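Local coordinates for cyclopenase asqI (PDB 5YY3), which catalyses, with one zinc ion per subunit, the ring contraction of 4'-methoxycyclopenin to 4'-methoxyviridicatin in the biosynthesis of the aspoquinolone mycotoxins, at residues N249-I254 against G262-F267; S268-I273 against A364-R369; S425-R430 against F573-I578; P466-V471 against V526-D531. One frame throughout, in Å; residues are numbered along the deposited sequence.

Contact 1: N249-I254 against G262-F267; sequences NGYAPI and GGYPPF
Y251 and Y264 face each other as a hydrogen-bonded antiparallel pair, a single bridge between two runs of otherwise irregular chain. Its two bonds are Y251 N to Y264 O at 2.9 Å and Y264 N to Y251 O at 3.1 Å, both lying in the carbonyl planes. G263, with no side chain, brings its CA within 3.1 Å of Y251 O, a CA-H...O contact that gives this carbonyl a second partner, and G250 CA comes close to the carbonyls of Y264 and P265.

Among the side chains, the Y264 ring turns back over the partner backbone, its CG set between N and the carbonyl carbon (chi1 49°). One ring face then receives Y251 CB in a CH-pi contact, 3.9 Å from the ring centroid, while the two rings meet obliquely with planes 43° apart. P253 CD packs on G263 N at 3.6 Å.

The phenol of Y264 is tied by a hydrogen bond to D390. In the hemocyanin-type domain, the side chain of Y251 is about 12 Å from that of H186, a zinc ligand. The bridge joins two parts of the loop between helices 210-231 and 288-304, and its tyrosine side chains rest on P391 and C392 at the start of helix 391-410.

Contact 2: S268-I273 against A364-R369; sequences STWYSI and AEMAYR
The indole of W270 takes the methyl of M366 at its edge, in the ring plane, with CD1 and CE 3.4 Å apart; the two side chains cross at about a right angle. The phenol ring of Y271 is likewise met at its edge, by M366 CA, 3.8 Å from Y271 CE1, and E365 O approaches the same carbon obliquely. Two waters also lie in the plane of this ring.

M366 gives the largest share of the buried surface. With CG anti to the backbone N (chi1 164°) and a bend at chi3, it curls round the carbonyl of T269, with CG 3.1 Å from T269 O, SD toward S268 CB and CE toward the indole.

No direct hydrogen bond crosses, and water does the polar bridging. One molecule accepts from Y271 N and donates to E365 OE1, 2.5 Å away; another accepts from Y271 OH at 2.6 Å and donates to the carbonyls of M366 and Y368. The carboxylate of E365 is further held by N283 and K362.

Within the hemocyanin-type domain, W270 extends to R288 and L291 of helix 288-304 and meets F363 of helix 355-367 edge-to-face, so its side chain lies between these two helices, next to the C-terminal end of helix 355-367.

Contact 3: S425-R430 against F573-I578; sequences SNLVVR and FVAFCI
Two strands of the C-terminal, immunoglobulin-like part of this hemocyanin-type fold, 422-431 and 571-580, pass face to face across a buried apolar interior. Within these segments their axes approach to 8.0 Å and their directions differ by 130°, too far apart for backbone pairing; side chains alone make the contact.

L427 reaches across with a single branch. With CG anti to the backbone N (chi1 178°) and chi2 at 60°, CD2 is the methyl turned to the opposing strand, 3.6 Å from A575 CB and 3.9 Å from C577 CB. That methyl therefore settles between the alternate residues A575 and C577, above the peptide that joins A575 to F576. V429, two residues on, repeats the approach more loosely: its CG2 lies 4.0 Å from the same A575 CB. The small methyl of A575 is thus shared by both larger side chains.

Around this patch, W469 of strand 461-475, T637 and T639 of strand 636-644 also touch L427, and L491 of strand 487-497 packs on C577.

No hydrogen bond or charge crosses between the segments. Cohesion here rests on methyl and methylene contacts and on exclusion of water from a buried interface, with the hydrogen bonding of each backbone left to its neighbours in the sheet.

Contact 4: P466-V471 against V526-D531; sequences PYEWNV and VRLDTD
Y467 and D529 grip each other through both backbone and side chain. The peptide N of D529 donates to Y467 O at 3.0 Å, and Y467 N returns a bond to D529 OD2 at 3.1 Å, meeting the carboxylate oxygen from above its plane. Between these bonds D529 CB sits over the centre of one face of the Y467 ring, 3.4 Å from the centroid, a close CH-pi contact made possible by a tyrosine CG set between N and the carbonyl carbon (chi1 73°). D529 thus closes the strand pair where strand 526-528 gives way to a 3-10 turn.

Further along, W469 and R527 form a hydrogen-bonded antiparallel pair, R527 N to W469 O being almost straight (179°, 2.9 Å). Their side chains lie side by side on one face of the sheet: R527 CB is 3.2 Å from W469 NE1, and R527 CG rests over the indole toward its rim. On the other face E468 OE2 is 3.6 Å from V526 CG1, and N470 CB meets V526 CG2.

Strands 461-475 and 523-528 pair here in the sheet of the hemocyanin immunoglobulin-like domain. Outside this layer, R430 of strand 422-431 binds the carboxylate of E468, while Q432 donates to Y467 O.

D511 OD2 takes both the indole N-H of W469 and a salt bridge from R527 NE. One aspartate thereby fixes two neighbouring side chains, and its charge probably offsets that of the guanidinium.

Contacts 1 and 2 belong to the hemocyanin-type domain that here carries the zinc site, whereas contacts 3 and 4 lie in the beta-rich C-terminal part, their centres 40 Å or more away. Contact 3 is fully buried and wholly apolar; the other three are partly buried and draw on polar groups, backbone bonds in contacts 1 and 4, waters in contact 2. The first two adjoin: R369 of contact 2 bonds to the carbonyl of G263 in contact 1. Contacts 3 and 4 share a sheet, strands 422-431 and 461-475 being neighbours, joined by V428 N to N470 O. Contact 4 pairs strands edge to edge, while contact 3 packs strands across the interior.

Contact 1: N249-I254 against G262-F267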
loop_
_atom_site.group_PDB
_atom_site.type_symbol
_atom_site.label_atom_id
_atom_site.label_comp_id
_atom_site.label_asym_id
_atom_site.label_seq_id
_atom_site.Cartn_x
_atom_site.Cartn_y
_atom_site.Cartn_z
ATOM N N ASN A 249 12.265 -11.620 -3.573
ATOM C CA ASN A 249 11.012 -11.421 -4.299
ATOM C C ASN A 249 10.692 -12.437 -5.392
ATOM O O ASN A 249 9.519 -12.616 -5.765
ATOM C CB ASN A 249 10.987 -10.026 -4.900
ATOM C CG ASN A 249 10.800 -8.978 -3.847
ATOM O OD1 ASN A 249 9.993 -9.149 -2.938
ATOM N ND2 ASN A 249 11.585 -7.916 -3.918
ATOM N N GLY A 250 11.707 -13.102 -5.924
ATOM C CA GLY A 250 11.420 -14.115 -6.925
ATOM C C GLY A 250 10.997 -13.463 -8.228
ATOM O O GLY A 250 10.613 -12.304 -8.260
ATOM N N TYR A 251 11.062 -14.207 -9.318
ATOM C CA TYR A 251 10.878 -13.593 -10.611
ATOM C C TYR A 251 10.202 -14.537 -11.573
ATOM O O TYR A 251 10.525 -15.726 -11.617
ATOM C CB TYR A 251 12.239 -13.144 -11.171
ATOM C CG TYR A 251 12.231 -12.823 -12.645
ATOM C CD1 TYR A 251 11.582 -11.693 -13.119
ATOM C CD2 TYR A 251 12.883 -13.639 -13.561
ATOM C CE1 TYR A 251 11.579 -11.381 -14.456
ATOM C CE2 TYR A 251 12.888 -13.329 -14.914
ATOM C CZ TYR A 251 12.230 -12.195 -15.347
ATOM O OH TYR A 251 12.199 -11.865 -16.679
ATOM N N ALA A 252 9.282 -14.004 -12.365
ATOM C CA ALA A 252 8.668 -14.780 -13.423
ATOM C C ALA A 252 8.678 -13.988 -14.721
ATOM O O ALA A 252 8.138 -12.885 -14.767
ATOM C CB ALA A 252 7.244 -15.157 -13.036
ATOM N N PRO A 253 9.280 -14.547 -15.786
ATOM C CA PRO A 253 9.300 -13.838 -17.075
ATOM C C PRO A 253 7.870 -13.511 -17.534
ATOM O O PRO A 253 6.961 -14.235 -17.114
ATOM C CB PRO A 253 9.986 -14.839 -18.023
ATOM C CG PRO A 253 10.691 -15.796 -17.150
ATOM C CD PRO A 253 9.909 -15.872 -15.874
ATOM N N ILE A 254 7.663 -12.459 -18.332
ATOM C CA ILE A 254 6.300 -12.160 -18.795
ATOM C C ILE A 254 5.745 -13.349 -19.541
ATOM O O ILE A 254 6.452 -13.979 -20.340
ATOM C CB ILE A 254 6.181 -10.966 -19.738
ATOM C CG1 ILE A 254 7.326 -10.002 -19.570
ATOM C CG2 ILE A 254 4.835 -10.263 -19.533
ATOM C CD1 ILE A 254 7.104 -8.832 -20.417
ATOM N N GLY A 262 12.232 -20.231 -17.526
ATOM C CA GLY A 262 11.533 -19.940 -16.291
ATOM C C GLY A 262 12.236 -18.910 -15.428
ATOM O O GLY A 262 13.299 -18.382 -15.780
ATOM N N GLY A 263 11.625 -18.613 -14.289
ATOM C CA GLY A 263 12.228 -17.725 -13.320
ATOM C C GLY A 263 12.760 -18.505 -12.134
ATOM O O GLY A 263 13.404 -19.536 -12.294
ATOM N N TYR A 264 12.471 -18.007 -10.938
ATOM C CA TYR A 264 12.922 -18.625 -9.701
ATOM C C TYR A 264 11.988 -18.134 -8.589
ATOM O O TYR A 264 11.409 -17.048 -8.700
ATOM C CB TYR A 264 14.397 -18.277 -9.418
ATOM C CG TYR A 264 14.704 -16.796 -9.536
ATOM C CD1 TYR A 264 14.396 -15.934 -8.496
ATOM C CD2 TYR A 264 15.292 -16.259 -10.687
ATOM C CE1 TYR A 264 14.644 -14.598 -8.581
ATOM C CE2 TYR A 264 15.550 -14.891 -10.783
ATOM C CZ TYR A 264 15.223 -14.071 -9.716
ATOM O OH TYR A 264 15.456 -12.711 -9.746
ATOM N N PRO A 265 11.811 -18.938 -7.527
ATOM C CA PRO A 265 10.885 -18.552 -6.449
ATOM C C PRO A 265 11.447 -17.471 -5.507
ATOM O O PRO A 265 12.621 -17.115 -5.611
ATOM C CB PRO A 265 10.669 -19.875 -5.697
ATOM C CG PRO A 265 11.942 -20.652 -5.957
ATOM C CD PRO A 265 12.327 -20.310 -7.360
ATOM N N PRO A 266 10.617 -16.955 -4.589
ATOM C CA PRO A 266 11.153 -16.036 -3.580
ATOM C C PRO A 266 12.225 -16.693 -2.725
ATOM O O PRO A 266 12.137 -17.893 -2.454
ATOM C CB PRO A 266 9.929 -15.686 -2.734
ATOM C CG PRO A 266 8.764 -15.974 -3.606
ATOM C CD PRO A 266 9.158 -17.120 -4.465
ATOM N N PHE A 267 13.225 -15.913 -2.327
ATOM C CA PHE A 267 14.338 -16.388 -1.504
ATOM C C PHE A 267 15.170 -17.482 -2.176
ATOM O O PHE A 267 15.701 -18.357 -1.513
ATOM C CB PHE A 267 13.814 -16.854 -0.138
ATOM C CG PHE A 267 13.198 -15.741 0.668
ATOM C CD1 PHE A 267 11.856 -15.418 0.518
ATOM C CD2 PHE A 267 13.969 -14.989 1.543
ATOM C CE1 PHE A 267 11.282 -14.371 1.240
ATOM C CE2 PHE A 267 13.403 -13.953 2.272
ATOM C CZ PHE A 267 12.053 -13.635 2.116
#

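Contact 2: S268-I273 against A364-R369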
loop_
_atom_site.group_PDB
_atom_site.type_symbol
_atom_site.label_atom_id
_atom_site.label_comp_id
_atom_site.label_asym_id
_atom_site.label_seq_id
_atom_site.Cartn_x
_atom_site.Cartn_y
_atom_site.Cartn_z
ATOM N N SER A 268 15.297 -17.411 -3.494
ATOM C CA SER A 268 16.306 -18.193 -4.210
ATOM C C SER A 268 17.699 -17.692 -3.854
ATOM O O SER A 268 17.863 -16.536 -3.450
ATOM C CB SER A 268 16.082 -18.105 -5.728
ATOM O OG SER A 268 14.823 -18.671 -6.079
ATOM N N THR A 269 18.701 -18.554 -3.983
ATOM C CA THR A 269 20.094 -18.165 -3.745
ATOM C C THR A 269 21.003 -18.796 -4.781
ATOM O O THR A 269 20.577 -19.674 -5.530
ATOM C CB THR A 269 20.614 -18.615 -2.371
ATOM O OG1 THR A 269 20.741 -20.049 -2.361
ATOM C CG2 THR A 269 19.697 -18.163 -1.255
ATOM N N TRP A 270 22.256 -18.360 -4.824
ATOM C CA TRP A 270 23.282 -19.134 -5.526
ATOM C C TRP A 270 23.375 -20.512 -4.885
ATOM O O TRP A 270 23.048 -20.683 -3.698
ATOM C CB TRP A 270 24.646 -18.452 -5.469
ATOM C CG TRP A 270 24.829 -17.298 -6.428
ATOM C CD1 TRP A 270 23.888 -16.737 -7.238
ATOM C CD2 TRP A 270 26.046 -16.587 -6.671
ATOM N NE1 TRP A 270 24.447 -15.718 -7.976
ATOM C CE2 TRP A 270 25.770 -15.603 -7.639
ATOM C CE3 TRP A 270 27.344 -16.682 -6.153
ATOM C CZ2 TRP A 270 26.753 -14.723 -8.117
ATOM C CZ3 TRP A 270 28.312 -15.807 -6.619
ATOM C CH2 TRP A 270 28.012 -14.835 -7.589
ATOM N N TYR A 271 23.806 -21.498 -5.657
ATOM C CA TYR A 271 24.185 -22.763 -5.056
ATOM C C TYR A 271 25.571 -22.587 -4.502
ATOM O O TYR A 271 26.451 -22.043 -5.190
ATOM C CB TYR A 271 24.146 -23.904 -6.065
ATOM C CG TYR A 271 22.747 -24.334 -6.401
ATOM C CD1 TYR A 271 22.039 -23.717 -7.420
ATOM C CD2 TYR A 271 22.120 -25.356 -5.680
ATOM C CE1 TYR A 271 20.742 -24.109 -7.727
ATOM C CE2 TYR A 271 20.820 -25.751 -5.969
ATOM C CZ TYR A 271 20.137 -25.131 -6.994
ATOM O OH TYR A 271 18.848 -25.527 -7.288
ATOM N N SER A 272 25.757 -23.020 -3.256
ATOM C CA SER A 272 27.069 -23.042 -2.611
ATOM C C SER A 272 28.122 -23.697 -3.482
ATOM O O SER A 272 29.186 -23.120 -3.722
ATOM C CB SER A 272 27.005 -23.776 -1.271
ATOM O OG SER A 272 26.575 -22.902 -0.249
ATOM N N ILE A 273 27.832 -24.911 -3.945
ATOM C CA ILE A 273 28.779 -25.619 -4.787
ATOM C C ILE A 273 28.245 -25.666 -6.208
ATOM O O ILE A 273 28.806 -25.035 -7.098
ATOM C CB ILE A 273 29.085 -27.041 -4.237
ATOM C CG1 ILE A 273 30.019 -26.936 -3.030
ATOM C CG2 ILE A 273 29.826 -27.874 -5.276
ATOM C CD1 ILE A 273 29.349 -26.715 -1.738
ATOM N N ALA A 364 22.245 -18.129 -13.688
ATOM C CA ALA A 364 21.689 -19.118 -14.605
ATOM C C ALA A 364 21.544 -20.457 -13.890
ATOM O O ALA A 364 20.535 -21.140 -14.015
ATOM C CB ALA A 364 22.570 -19.261 -15.843
ATOM N N GLU A 365 22.562 -20.808 -13.119
ATOM C CA GLU A 365 22.597 -22.088 -12.425
ATOM C C GLU A 365 21.522 -22.132 -11.337
ATOM O O GLU A 365 20.824 -23.136 -11.172
ATOM C CB GLU A 365 23.996 -22.323 -11.834
ATOM C CG GLU A 365 24.099 -23.529 -10.945
ATOM C CD GLU A 365 25.430 -23.608 -10.222
ATOM O OE1 GLU A 365 25.793 -22.649 -9.499
ATOM O OE2 GLU A 365 26.117 -24.634 -10.390
ATOM N N MET A 366 21.381 -21.028 -10.612
ATOM C CA MET A 366 20.308 -20.886 -9.615
ATOM C C MET A 366 18.909 -21.068 -10.211
ATOM O O MET A 366 18.027 -21.646 -9.583
ATOM C CB MET A 366 20.398 -19.511 -8.943
ATOM C CG MET A 366 19.140 -19.110 -8.178
ATOM S SD MET A 366 18.930 -17.320 -8.145
ATOM C CE MET A 366 20.452 -16.850 -7.369
ATOM N N ALA A 367 18.717 -20.565 -11.425
ATOM C CA ALA A 367 17.406 -20.553 -12.065
ATOM C C ALA A 367 17.110 -21.850 -12.810
ATOM O O ALA A 367 15.953 -22.147 -13.088
ATOM C CB ALA A 367 17.297 -19.362 -13.024
ATOM N N TYR A 368 18.151 -22.614 -13.138
ATOM C CA TYR A 368 17.972 -23.891 -13.832
ATOM C C TYR A 368 17.199 -24.903 -12.996
ATOM O O TYR A 368 17.577 -25.211 -11.860
ATOM C CB TYR A 368 19.316 -24.496 -14.217
ATOM C CG TYR A 368 19.166 -25.659 -15.163
ATOM C CD1 TYR A 368 18.981 -26.955 -14.691
ATOM C CD2 TYR A 368 19.200 -25.459 -16.536
ATOM C CE1 TYR A 368 18.837 -28.022 -15.567
ATOM C CE2 TYR A 368 19.063 -26.507 -17.415
ATOM C CZ TYR A 368 18.878 -27.789 -16.931
ATOM O OH TYR A 368 18.739 -28.824 -17.829
ATOM N N ARG A 369 16.135 -25.445 -13.571
ATOM C CA ARG A 369 15.284 -26.383 -12.841
ATOM C C ARG A 369 15.053 -27.690 -13.599
ATOM O O ARG A 369 14.608 -27.674 -14.750
ATOM C CB ARG A 369 13.943 -25.726 -12.520
ATOM C CG ARG A 369 13.586 -25.772 -11.055
ATOM C CD ARG A 369 12.579 -24.689 -10.692
ATOM N NE ARG A 369 13.134 -23.336 -10.792
ATOM C CZ ARG A 369 13.973 -22.805 -9.903
ATOM N NH1 ARG A 369 14.388 -23.517 -8.852
ATOM N NH2 ARG A 369 14.410 -21.564 -10.067
HETATM O O HOH W 1 15.385 -21.492 -6.398
HETATM O O HOH W 2 24.216 -21.079 -8.387
HETATM O O HOH W 3 17.287 -24.541 -9.159
#

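Contact 3: S425-R430 against F573-I578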
loop_
_atom_site.group_PDB
_atom_site.type_symbol
_atom_site.label_atom_id
_atom_site.label_comp_id
_atom_site.label_asym_id
_atom_site.label_seq_id
_atom_site.Cartn_x
_atom_site.Cartn_y
_atom_site.Cartn_z
ATOM N N SER A 425 26.857 29.759 -19.022
ATOM C CA SER A 425 25.776 30.322 -18.214
ATOM C C SER A 425 24.438 29.922 -18.803
ATOM O O SER A 425 24.370 29.436 -19.931
ATOM C CB SER A 425 25.878 31.851 -18.132
ATOM O OG SER A 425 25.492 32.435 -19.362
ATOM N N ASN A 426 23.380 30.112 -18.033
ATOM C CA ASN A 426 22.020 29.990 -18.548
ATOM C C ASN A 426 21.676 28.623 -19.117
ATOM O O ASN A 426 21.100 28.519 -20.194
ATOM C CB ASN A 426 21.765 31.054 -19.622
ATOM C CG ASN A 426 21.579 32.448 -19.033
ATOM O OD1 ASN A 426 22.304 33.379 -19.365
ATOM N ND2 ASN A 426 20.608 32.591 -18.161
ATOM N N LEU A 427 22.011 27.570 -18.388
ATOM C CA LEU A 427 21.651 26.231 -18.821
ATOM C C LEU A 427 20.149 26.034 -18.667
ATOM O O LEU A 427 19.589 26.310 -17.611
ATOM C CB LEU A 427 22.419 25.177 -18.012
ATOM C CG LEU A 427 22.108 23.711 -18.314
ATOM C CD1 LEU A 427 22.411 23.411 -19.772
ATOM C CD2 LEU A 427 22.911 22.793 -17.391
ATOM N N VAL A 428 19.496 25.571 -19.724
ATOM C CA VAL A 428 18.074 25.303 -19.668
ATOM C C VAL A 428 17.739 23.907 -20.256
ATOM O O VAL A 428 18.327 23.486 -21.258
ATOM C CB VAL A 428 17.271 26.405 -20.419
ATOM C CG1 VAL A 428 15.794 26.138 -20.340
ATOM C CG2 VAL A 428 17.568 27.792 -19.839
ATOM N N VAL A 429 16.815 23.189 -19.617
ATOM C CA VAL A 429 16.183 22.013 -20.230
ATOM C C VAL A 429 14.695 22.340 -20.457
ATOM O O VAL A 429 14.011 22.749 -19.514
ATOM C CB VAL A 429 16.345 20.734 -19.337
ATOM C CG1 VAL A 429 15.824 19.495 -20.048
ATOM C CG2 VAL A 429 17.816 20.536 -18.951
ATOM N N ARG A 430 14.210 22.199 -21.696
ATOM C CA ARG A 430 12.852 22.649 -22.076
ATOM C C ARG A 430 12.153 21.673 -22.970
ATOM O O ARG A 430 12.804 20.932 -23.690
ATOM C CB ARG A 430 12.843 23.938 -22.913
ATOM C CG ARG A 430 13.941 24.898 -22.739
ATOM C CD ARG A 430 13.513 26.250 -23.304
ATOM N NE ARG A 430 13.885 26.494 -24.690
ATOM C CZ ARG A 430 13.869 27.711 -25.215
ATOM N NH1 ARG A 430 13.472 28.726 -24.459
ATOM N NH2 ARG A 430 14.235 27.923 -26.476
ATOM N N PHE A 573 15.088 17.651 -10.624
ATOM C CA PHE A 573 16.385 17.145 -11.065
ATOM C C PHE A 573 17.362 18.301 -11.202
ATOM O O PHE A 573 16.963 19.457 -11.227
ATOM C CB PHE A 573 16.262 16.404 -12.397
ATOM C CG PHE A 573 15.696 15.019 -12.276
ATOM C CD1 PHE A 573 14.368 14.825 -11.912
ATOM C CD2 PHE A 573 16.482 13.907 -12.554
ATOM C CE1 PHE A 573 13.829 13.543 -11.808
ATOM C CE2 PHE A 573 15.952 12.627 -12.449
ATOM C CZ PHE A 573 14.609 12.446 -12.068
ATOM N N VAL A 574 18.645 17.996 -11.291
ATOM C CA VAL A 574 19.631 19.032 -11.560
ATOM C C VAL A 574 20.332 18.734 -12.879
ATOM O O VAL A 574 20.689 17.582 -13.150
ATOM C CB VAL A 574 20.670 19.135 -10.425
ATOM C CG1 VAL A 574 21.770 20.133 -10.786
ATOM C CG2 VAL A 574 19.984 19.526 -9.119
ATOM N N ALA A 575 20.490 19.755 -13.711
ATOM C CA ALA A 575 21.261 19.628 -14.940
ATOM C C ALA A 575 22.640 20.214 -14.723
ATOM O O ALA A 575 22.789 21.228 -14.057
ATOM C CB ALA A 575 20.574 20.313 -16.092
ATOM N N PHE A 576 23.643 19.552 -15.286
ATOM C CA PHE A 576 25.034 19.923 -15.124
ATOM C C PHE A 576 25.673 19.972 -16.504
ATOM O O PHE A 576 25.456 19.077 -17.325
ATOM C CB PHE A 576 25.748 18.915 -14.209
ATOM C CG PHE A 576 27.247 18.914 -14.329
ATOM C CD1 PHE A 576 27.882 18.138 -15.291
ATOM C CD2 PHE A 576 28.026 19.650 -13.451
ATOM C CE1 PHE A 576 29.251 18.110 -15.388
ATOM C CE2 PHE A 576 29.409 19.629 -13.545
ATOM C CZ PHE A 576 30.020 18.863 -14.512
ATOM N N CYS A 577 26.444 21.022 -16.761
ATOM C CA CYS A 577 27.126 21.150 -18.031
ATOM C C CYS A 577 28.549 21.624 -17.782
ATOM O O CYS A 577 28.786 22.627 -17.100
ATOM C CB CYS A 577 26.389 22.113 -18.972
ATOM S SG CYS A 577 27.034 22.018 -20.691
ATOM N N ILE A 578 29.503 20.875 -18.310
ATOM C CA ILE A 578 30.898 21.272 -18.219
ATOM C C ILE A 578 31.449 21.470 -19.637
ATOM O O ILE A 578 31.076 20.747 -20.570
ATOM C CB ILE A 578 31.743 20.228 -17.418
ATOM C CG1 ILE A 578 33.208 20.667 -17.307
ATOM C CG2 ILE A 578 31.649 18.836 -18.025
ATOM C CD1 ILE A 578 34.031 19.783 -16.380
#

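Contact 4: P466-V471 against V526-D531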
loop_
_atom_site.group_PDB
_atom_site.type_symbol
_atom_site.label_atom_id
_atom_site.label_comp_id
_atom_site.label_asym_id
_atom_site.label_seq_id
_atom_site.Cartn_x
_atom_site.Cartn_y
_atom_site.Cartn_z
ATOM N N PRO A 466 8.959 15.681 -26.703
ATOM C CA PRO A 466 10.233 16.156 -27.247
ATOM C C PRO A 466 10.854 17.244 -26.376
ATOM O O PRO A 466 10.162 18.182 -25.969
ATOM C CB PRO A 466 9.846 16.704 -28.622
ATOM C CG PRO A 466 8.633 15.904 -28.991
ATOM C CD PRO A 466 7.884 15.710 -27.710
ATOM N N TYR A 467 12.141 17.100 -26.071
ATOM C CA TYR A 467 12.835 18.102 -25.282
ATOM C C TYR A 467 14.096 18.579 -25.997
ATOM O O TYR A 467 14.528 18.023 -27.006
ATOM C CB TYR A 467 13.178 17.575 -23.875
ATOM C CG TYR A 467 14.302 16.562 -23.817
ATOM C CD1 TYR A 467 15.632 16.972 -23.758
ATOM C CD2 TYR A 467 14.038 15.190 -23.797
ATOM C CE1 TYR A 467 16.673 16.052 -23.715
ATOM C CE2 TYR A 467 15.078 14.250 -23.733
ATOM C CZ TYR A 467 16.394 14.693 -23.695
ATOM O OH TYR A 467 17.444 13.789 -23.645
ATOM N N GLU A 468 14.676 19.627 -25.452
ATOM C CA GLU A 468 15.921 20.155 -25.948
ATOM C C GLU A 468 16.655 20.713 -24.752
ATOM O O GLU A 468 16.056 20.958 -23.716
ATOM C CB GLU A 468 15.681 21.244 -26.991
ATOM C CG GLU A 468 15.268 22.563 -26.344
ATOM C CD GLU A 468 14.931 23.649 -27.336
ATOM O OE1 GLU A 468 14.245 23.359 -28.356
ATOM O OE2 GLU A 468 15.373 24.797 -27.080
ATOM N N TRP A 469 17.952 20.901 -24.865
ATOM C CA TRP A 469 18.607 21.722 -23.880
ATOM C C TRP A 469 19.367 22.811 -24.615
ATOM O O TRP A 469 19.684 22.686 -25.815
ATOM C CB TRP A 469 19.529 20.904 -22.973
ATOM C CG TRP A 469 20.696 20.236 -23.645
ATOM C CD1 TRP A 469 20.663 19.109 -24.412
ATOM C CD2 TRP A 469 22.076 20.644 -23.587
ATOM N NE1 TRP A 469 21.940 18.776 -24.827
ATOM C CE2 TRP A 469 22.824 19.702 -24.337
ATOM C CE3 TRP A 469 22.750 21.705 -22.967
ATOM C CZ2 TRP A 469 24.216 19.802 -24.503
ATOM C CZ3 TRP A 469 24.140 21.799 -23.124
ATOM C CH2 TRP A 469 24.853 20.853 -23.889
ATOM N N ASN A 470 19.621 23.900 -23.910
ATOM C CA ASN A 470 20.489 24.910 -24.456
ATOM C C ASN A 470 21.319 25.517 -23.337
ATOM O O ASN A 470 21.009 25.334 -22.147
ATOM C CB ASN A 470 19.695 25.972 -25.224
ATOM C CG ASN A 470 18.592 26.599 -24.397
ATOM O OD1 ASN A 470 18.847 27.464 -23.555
ATOM N ND2 ASN A 470 17.356 26.186 -24.648
ATOM N N VAL A 471 22.395 26.200 -23.724
ATOM C CA VAL A 471 23.309 26.779 -22.766
ATOM C C VAL A 471 24.021 27.941 -23.452
ATOM O O VAL A 471 24.157 27.983 -24.684
ATOM C CB VAL A 471 24.331 25.735 -22.239
ATOM C CG1 VAL A 471 25.280 25.325 -23.332
ATOM C CG2 VAL A 471 25.117 26.257 -21.011
ATOM N N VAL A 526 22.045 25.079 -29.002
ATOM C CA VAL A 526 20.845 24.275 -28.782
ATOM C C VAL A 526 21.053 22.819 -29.245
ATOM O O VAL A 526 21.560 22.566 -30.341
ATOM C CB VAL A 526 19.615 24.864 -29.505
ATOM C CG1 VAL A 526 18.326 24.119 -29.087
ATOM C CG2 VAL A 526 19.485 26.343 -29.201
ATOM N N ARG A 527 20.651 21.874 -28.397
ATOM C CA ARG A 527 20.699 20.451 -28.727
ATOM C C ARG A 527 19.331 19.793 -28.571
ATOM O O ARG A 527 18.711 19.901 -27.511
ATOM C CB ARG A 527 21.703 19.725 -27.831
ATOM C CG ARG A 527 23.137 20.155 -28.008
ATOM C CD ARG A 527 23.717 19.493 -29.222
ATOM N NE ARG A 527 23.940 18.068 -29.000
ATOM C CZ ARG A 527 24.215 17.205 -29.972
ATOM N NH1 ARG A 527 24.280 17.643 -31.226
ATOM N NH2 ARG A 527 24.417 15.915 -29.700
ATOM N N LEU A 528 18.864 19.102 -29.609
ATOM C CA LEU A 528 17.615 18.336 -29.503
ATOM C C LEU A 528 17.858 17.008 -28.792
ATOM O O LEU A 528 18.997 16.498 -28.773
ATOM C CB LEU A 528 17.000 18.082 -30.887
ATOM C CG LEU A 528 16.806 19.317 -31.792
ATOM C CD1 LEU A 528 16.130 18.932 -33.100
ATOM C CD2 LEU A 528 16.028 20.425 -31.082
ATOM N N ASP A 529 16.789 16.456 -28.204
ATOM C CA ASP A 529 16.828 15.127 -27.590
ATOM C C ASP A 529 17.296 14.070 -28.590
ATOM O O ASP A 529 18.076 13.160 -28.262
ATOM C CB ASP A 529 15.445 14.742 -27.024
ATOM C CG ASP A 529 14.292 14.977 -28.011
ATOM O OD1 ASP A 529 14.513 15.520 -29.114
ATOM O OD2 ASP A 529 13.132 14.640 -27.673
ATOM N N THR A 530 16.813 14.211 -29.820
ATOM C CA THR A 530 16.976 13.189 -30.846
ATOM C C THR A 530 18.357 13.249 -31.492
ATOM O O THR A 530 18.680 12.417 -32.335
ATOM C CB THR A 530 15.872 13.321 -31.937
ATOM O OG1 THR A 530 15.709 14.698 -32.300
ATOM C CG2 THR A 530 14.520 12.809 -31.412
ATOM N N ASP A 531 19.165 14.237 -31.102
ATOM C CA ASP A 531 20.529 14.354 -31.612
ATOM C C ASP A 531 21.559 13.911 -30.568
ATOM O O ASP A 531 22.758 13.911 -30.834
ATOM C CB ASP A 531 20.811 15.800 -32.067
ATOM C CG ASP A 531 20.036 16.189 -33.333
ATOM O OD1 ASP A 531 19.758 15.295 -34.172
ATOM O OD2 ASP A 531 19.689 17.387 -33.483
#